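Local coordinates for uncharacterized protein (Bacteroides ovatus CL02T12C04, PDB 6PTM) that probably acts as an exo-carrageenase of glycoside hydrolase family 42, releasing sugar units from the ends of carrageenan chains, at residues Lys441-Asp446 with Val724-Ser729; His472-Gly477 with Glu487-Asn492. All coordinates share one frame; numbering follows the deposited sequence.

After an N-terminal set of helices, the chain builds most of an eight-stranded (beta/alpha) barrel before the loop 441-446, which follows strand 421-423 and leads to helix 448-460. Contact 2 comes next and is local: helix 486-498 returns to pack on 472-477, just past strand 466-471, and closes a short loop. The chain then completes the barrel with strand 503-506 and passes through a parallel-sheet domain before 724-729, the end of strand 718-725 of the C-terminal antiparallel sheet and the loop after it, returns to 441-446. Contact 1 thus closes a loop of nearly 280 residues that encloses contact 2 without crossing it. The two meet directly, since Phe445 packs on both Tyr488 and Asn492.

Contact 1: residues Lys441-Asp446 with Val724-Ser729; sequences KNYAFD and VNIGKS
Ile726 meets the Tyr443 ring at its edge, where the backbone O of Ile726 lies in the ring plane, 3.7 Å from Tyr443 CD1. Over one face sits the amide nitrogen ND2 of Asn442, shifted toward the rim; that amide is itself held by Arg702 and Pro705, and the phenol OH of Tyr443 bonds to Glu588. The Phe445 ring takes Ile726 CG2 obliquely, 3.9 Å from Phe445 CZ. With CG2 anti to the Ile726 backbone N, this one methyl serves both rings, touching Tyr443 CD1 at 3.7 Å. The two backbones form a single isolated beta bridge, Tyr443 with Gly727, joining a loop of the catalytic barrel to the end of strand 718-725 in the C-terminal beta domain. Two bonds flank it: Ala444 N to Ile726 O, 2.8 Å and nearly straight at 170°, and Lys728 N to Asn442 O, more bent at 144°. An Asx turn shapes the Gly727 side, Asn725 OD1 accepting from Gly727 N. Lys728 starts with CG between its backbone N and carbonyl carbon (chi1 66°), and its chain runs alongside the loop backbone until NZ reaches Lys441 O at 3.2 Å, from above the carbonyl plane.

Contact 2: residues His472-Gly477 with Glu487-Asn492; sequences HMLSTG and EYARGN
Tyr488 reaches from its helix to the loop at Met473 and gives its hydroxyl hydrogen to the backbone O, Tyr488 OH to Met473 O 2.7 Å. This is the tight part. CG lies anti to the Tyr488 backbone N (chi1 168°), which swings the ring out to the loop; Met473 O then sits at the ring edge, 3.0 Å from Tyr488 CE2, while the OH stands 35° out of the carbonyl plane. Beside it, Asn492 OD1 presses on the Met473 side chain at CB and CG, 3.4 Å from CB, and bonds to Ser427. The methyl CE of Met473 curls on to Asn492 O, at 3.6 Å. Packing is slacker at Leu474, whose CD2 rests 3.9 Å from Ala489 CB and as far as 4.4 Å from Tyr488 CE2; helix 534-549 backs this leucine with Ile536 and Val540. Beyond it the loop leaves the helix and comes out to solvent at Gly477. A phenylalanine in place of Tyr488 would probably leave Met473 O and Cys428 N without their shared mate. The phenol makes the one hydrogen bond between the segments; with Met473 O, Cys428 N and Ser427 OG all on its OH, its rotation is probably fixed and its buried polar end satisfied.

Contact 1: residues Lys441-Asp446 with Val724-Ser729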
loop_
_atom_site.group_PDB
_atom_site.type_symbol
_atom_site.label_atom_id
_atom_site.label_comp_id
_atom_site.label_asym_id
_atom_site.label_seq_id
_atom_site.Cartn_x
_atom_site.Cartn_y
_atom_site.Cartn_z
ATOM N N LYS A 441 -3.980 20.626 5.652
ATOM C CA LYS A 441 -4.724 21.815 5.167
ATOM C C LYS A 441 -6.068 21.388 4.567
ATOM O O LYS A 441 -7.079 22.088 4.802
ATOM C CB LYS A 441 -3.922 22.612 4.144
ATOM C CG LYS A 441 -2.764 23.397 4.749
ATOM C CD LYS A 441 -3.188 24.392 5.843
ATOM C CE LYS A 441 -2.263 24.445 7.049
ATOM N NZ LYS A 441 -1.094 25.312 6.781
ATOM N N ASN A 442 -6.105 20.287 3.829
ATOM C CA ASN A 442 -7.309 20.003 3.009
ATOM C C ASN A 442 -7.993 18.683 3.392
ATOM O O ASN A 442 -9.204 18.594 3.163
ATOM C CB ASN A 442 -7.016 20.026 1.510
ATOM C CG ASN A 442 -8.308 20.072 0.731
ATOM O OD1 ASN A 442 -9.101 20.976 0.968
ATOM N ND2 ASN A 442 -8.571 19.079 -0.116
ATOM N N TYR A 443 -7.269 17.716 3.960
ATOM C CA TYR A 443 -7.657 16.284 3.932
ATOM C C TYR A 443 -7.851 15.770 5.356
ATOM O O TYR A 443 -7.205 16.273 6.288
ATOM C CB TYR A 443 -6.642 15.467 3.123
ATOM C CG TYR A 443 -6.474 15.945 1.696
ATOM C CD1 TYR A 443 -7.386 15.585 0.715
ATOM C CD2 TYR A 443 -5.416 16.751 1.323
ATOM C CE1 TYR A 443 -7.247 15.997 -0.595
ATOM C CE2 TYR A 443 -5.265 17.186 0.013
ATOM C CZ TYR A 443 -6.179 16.798 -0.951
ATOM O OH TYR A 443 -6.096 17.213 -2.245
ATOM N N ALA A 444 -8.642 14.702 5.477
ATOM C CA ALA A 444 -8.919 14.027 6.757
ATOM C C ALA A 444 -7.748 13.171 7.220
ATOM O O ALA A 444 -7.767 12.738 8.395
ATOM C CB ALA A 444 -10.145 13.173 6.626
ATOM N N PHE A 445 -6.881 12.741 6.310
ATOM C CA PHE A 445 -5.825 11.746 6.621
ATOM C C PHE A 445 -4.756 11.841 5.534
ATOM O O PHE A 445 -4.968 12.487 4.489
ATOM C CB PHE A 445 -6.375 10.308 6.762
ATOM C CG PHE A 445 -7.179 9.810 5.580
ATOM C CD1 PHE A 445 -6.558 9.268 4.468
ATOM C CD2 PHE A 445 -8.556 9.861 5.593
ATOM C CE1 PHE A 445 -7.296 8.839 3.374
ATOM C CE2 PHE A 445 -9.292 9.441 4.494
ATOM C CZ PHE A 445 -8.658 8.951 3.379
ATOM N N ASP A 446 -3.648 11.153 5.753
ATOM C CA ASP A 446 -2.555 11.121 4.760
ATOM C C ASP A 446 -2.996 10.143 3.663
ATOM O O ASP A 446 -2.786 8.940 3.845
ATOM C CB ASP A 446 -1.222 10.766 5.432
ATOM C CG ASP A 446 -0.096 10.687 4.408
ATOM O OD1 ASP A 446 -0.355 11.037 3.234
ATOM O OD2 ASP A 446 1.006 10.269 4.783
ATOM N N VAL A 724 -15.602 8.837 -2.313
ATOM C CA VAL A 724 -15.028 8.865 -0.945
ATOM C C VAL A 724 -14.627 10.305 -0.640
ATOM O O VAL A 724 -13.878 10.886 -1.412
ATOM C CB VAL A 724 -13.822 7.919 -0.827
ATOM C CG1 VAL A 724 -13.323 7.858 0.601
ATOM C CG2 VAL A 724 -14.144 6.555 -1.382
ATOM N N ASN A 725 -15.101 10.842 0.477
ATOM C CA ASN A 725 -14.682 12.182 0.938
ATOM C C ASN A 725 -13.360 12.038 1.698
ATOM O O ASN A 725 -13.380 11.590 2.858
ATOM C CB ASN A 725 -15.763 12.863 1.760
ATOM C CG ASN A 725 -15.408 14.295 2.080
ATOM O OD1 ASN A 725 -14.451 14.843 1.530
ATOM N ND2 ASN A 725 -16.192 14.921 2.943
ATOM N N ILE A 726 -12.265 12.408 1.036
ATOM C CA ILE A 726 -10.881 12.406 1.587
ATOM C C ILE A 726 -10.676 13.762 2.270
ATOM O O ILE A 726 -9.703 13.903 2.993
ATOM C CB ILE A 726 -9.839 12.185 0.474
ATOM C CG1 ILE A 726 -10.157 10.970 -0.395
ATOM C CG2 ILE A 726 -8.448 12.045 1.071
ATOM C CD1 ILE A 726 -9.295 10.885 -1.665
ATOM N N GLY A 727 -11.587 14.710 2.049
ATOM C CA GLY A 727 -11.519 16.067 2.626
ATOM C C GLY A 727 -11.772 16.090 4.133
ATOM O O GLY A 727 -12.462 15.205 4.677
ATOM N N LYS A 728 -11.321 17.141 4.800
ATOM C CA LYS A 728 -11.379 17.204 6.273
ATOM C C LYS A 728 -12.685 17.841 6.741
ATOM O O LYS A 728 -12.833 18.009 7.953
ATOM C CB LYS A 728 -10.242 18.068 6.803
ATOM C CG LYS A 728 -10.389 19.517 6.385
ATOM C CD LYS A 728 -9.119 20.300 6.529
ATOM C CE LYS A 728 -8.939 20.876 7.907
ATOM N NZ LYS A 728 -8.312 22.209 7.764
ATOM N N SER A 729 -13.580 18.250 5.851
ATOM C CA SER A 729 -14.895 18.793 6.293
ATOM C C SER A 729 -15.978 18.269 5.363
ATOM O O SER A 729 -15.634 17.693 4.350
ATOM C CB SER A 729 -14.884 20.326 6.405
ATOM O OG SER A 729 -14.718 20.929 5.126
#

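Contact 2: residues His472-Gly477 with Glu487-Asn492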
loop_
_atom_site.group_PDB
_atom_site.type_symbol
_atom_site.label_atom_id
_atom_site.label_comp_id
_atom_site.label_asym_id
_atom_site.label_seq_id
_atom_site.Cartn_x
_atom_site.Cartn_y
_atom_site.Cartn_z
ATOM N N HIS A 472 -0.856 -0.047 7.802
ATOM C CA HIS A 472 -0.670 1.084 8.741
ATOM C C HIS A 472 -1.732 2.145 8.429
ATOM O O HIS A 472 -1.432 3.364 8.527
ATOM C CB HIS A 472 0.800 1.555 8.730
ATOM C CG HIS A 472 1.688 0.716 9.590
ATOM N ND1 HIS A 472 1.562 0.690 10.987
ATOM C CD2 HIS A 472 2.691 -0.135 9.272
ATOM C CE1 HIS A 472 2.441 -0.174 11.473
ATOM N NE2 HIS A 472 3.141 -0.709 10.431
ATOM N N MET A 473 -2.946 1.708 8.100
ATOM C CA MET A 473 -4.111 2.621 7.874
ATOM C C MET A 473 -4.925 2.824 9.155
ATOM O O MET A 473 -5.872 3.634 9.093
ATOM C CB MET A 473 -5.019 2.087 6.762
ATOM C CG MET A 473 -4.333 2.115 5.399
ATOM S SD MET A 473 -4.467 0.552 4.477
ATOM C CE MET A 473 -6.226 0.628 4.138
ATOM N N LEU A 474 -4.577 2.174 10.278
ATOM C CA LEU A 474 -5.295 2.382 11.578
ATOM C C LEU A 474 -4.369 3.056 12.611
ATOM O O LEU A 474 -4.842 3.997 13.237
ATOM C CB LEU A 474 -5.862 1.059 12.107
ATOM C CG LEU A 474 -6.800 0.334 11.138
ATOM C CD1 LEU A 474 -7.255 -0.986 11.731
ATOM C CD2 LEU A 474 -7.990 1.220 10.767
ATOM N N SER A 475 -3.124 2.582 12.797
ATOM C CA SER A 475 -2.136 3.201 13.726
ATOM C C SER A 475 -0.707 3.151 13.152
ATOM O O SER A 475 -0.392 2.276 12.283
ATOM C CB SER A 475 -2.211 2.575 15.126
ATOM O OG SER A 475 -1.821 1.212 15.098
ATOM N N THR A 476 0.122 4.074 13.643
ATOM C CA THR A 476 1.594 4.158 13.419
ATOM C C THR A 476 2.297 4.536 14.741
ATOM O O THR A 476 1.588 4.801 15.759
ATOM C CB THR A 476 1.913 5.192 12.325
ATOM O OG1 THR A 476 1.675 6.514 12.822
ATOM C CG2 THR A 476 1.125 4.968 11.045
ATOM N N GLY A 477 3.631 4.622 14.713
ATOM C CA GLY A 477 4.447 5.227 15.787
ATOM C C GLY A 477 4.104 6.696 16.006
ATOM O O GLY A 477 4.287 7.177 17.124
ATOM N N GLU A 487 -16.101 4.906 10.789
ATOM C CA GLU A 487 -16.260 5.590 9.465
ATOM C C GLU A 487 -14.859 5.799 8.857
ATOM O O GLU A 487 -14.687 5.639 7.656
ATOM C CB GLU A 487 -16.993 6.932 9.587
ATOM C CG GLU A 487 -18.487 6.822 9.895
ATOM C CD GLU A 487 -18.886 6.476 11.332
ATOM O OE1 GLU A 487 -18.054 6.599 12.248
ATOM O OE2 GLU A 487 -20.003 5.992 11.509
ATOM N N TYR A 488 -13.901 6.219 9.671
ATOM C CA TYR A 488 -12.508 6.400 9.217
ATOM C C TYR A 488 -11.980 5.057 8.704
ATOM O O TYR A 488 -11.379 4.997 7.616
ATOM C CB TYR A 488 -11.593 6.930 10.328
ATOM C CG TYR A 488 -10.156 6.809 9.910
ATOM C CD1 TYR A 488 -9.604 7.676 8.967
ATOM C CD2 TYR A 488 -9.402 5.726 10.328
ATOM C CE1 TYR A 488 -8.303 7.505 8.511
ATOM C CE2 TYR A 488 -8.098 5.554 9.896
ATOM C CZ TYR A 488 -7.546 6.440 8.981
ATOM O OH TYR A 488 -6.252 6.230 8.553
ATOM N N ALA A 489 -12.216 3.998 9.469
ATOM C CA ALA A 489 -11.602 2.687 9.169
ATOM C C ALA A 489 -12.161 2.188 7.825
ATOM O O ALA A 489 -11.364 1.738 6.901
ATOM C CB ALA A 489 -11.859 1.716 10.305
ATOM N N ARG A 490 -13.493 2.237 7.688
ATOM C CA ARG A 490 -14.214 1.808 6.452
ATOM C C ARG A 490 -13.752 2.651 5.257
ATOM O O ARG A 490 -13.464 2.074 4.191
ATOM C CB ARG A 490 -15.724 1.945 6.636
ATOM C CG ARG A 490 -16.541 1.859 5.359
ATOM C CD ARG A 490 -18.025 1.869 5.680
ATOM N NE ARG A 490 -18.430 0.637 6.352
ATOM C CZ ARG A 490 -18.828 -0.487 5.749
ATOM N NH1 ARG A 490 -18.890 -0.550 4.437
ATOM N NH2 ARG A 490 -19.162 -1.561 6.468
ATOM N N GLY A 491 -13.730 3.969 5.390
ATOM C CA GLY A 491 -13.342 4.850 4.260
ATOM C C GLY A 491 -11.964 4.510 3.734
ATOM O O GLY A 491 -11.726 4.527 2.515
ATOM N N ASN A 492 -11.045 4.206 4.632
ATOM C CA ASN A 492 -9.635 3.951 4.285
ATOM C C ASN A 492 -9.509 2.607 3.582
ATOM O O ASN A 492 -8.786 2.554 2.580
ATOM C CB ASN A 492 -8.756 4.031 5.528
ATOM C CG ASN A 492 -7.688 5.079 5.379
ATOM O OD1 ASN A 492 -6.511 4.746 5.236
ATOM N ND2 ASN A 492 -8.098 6.341 5.391
#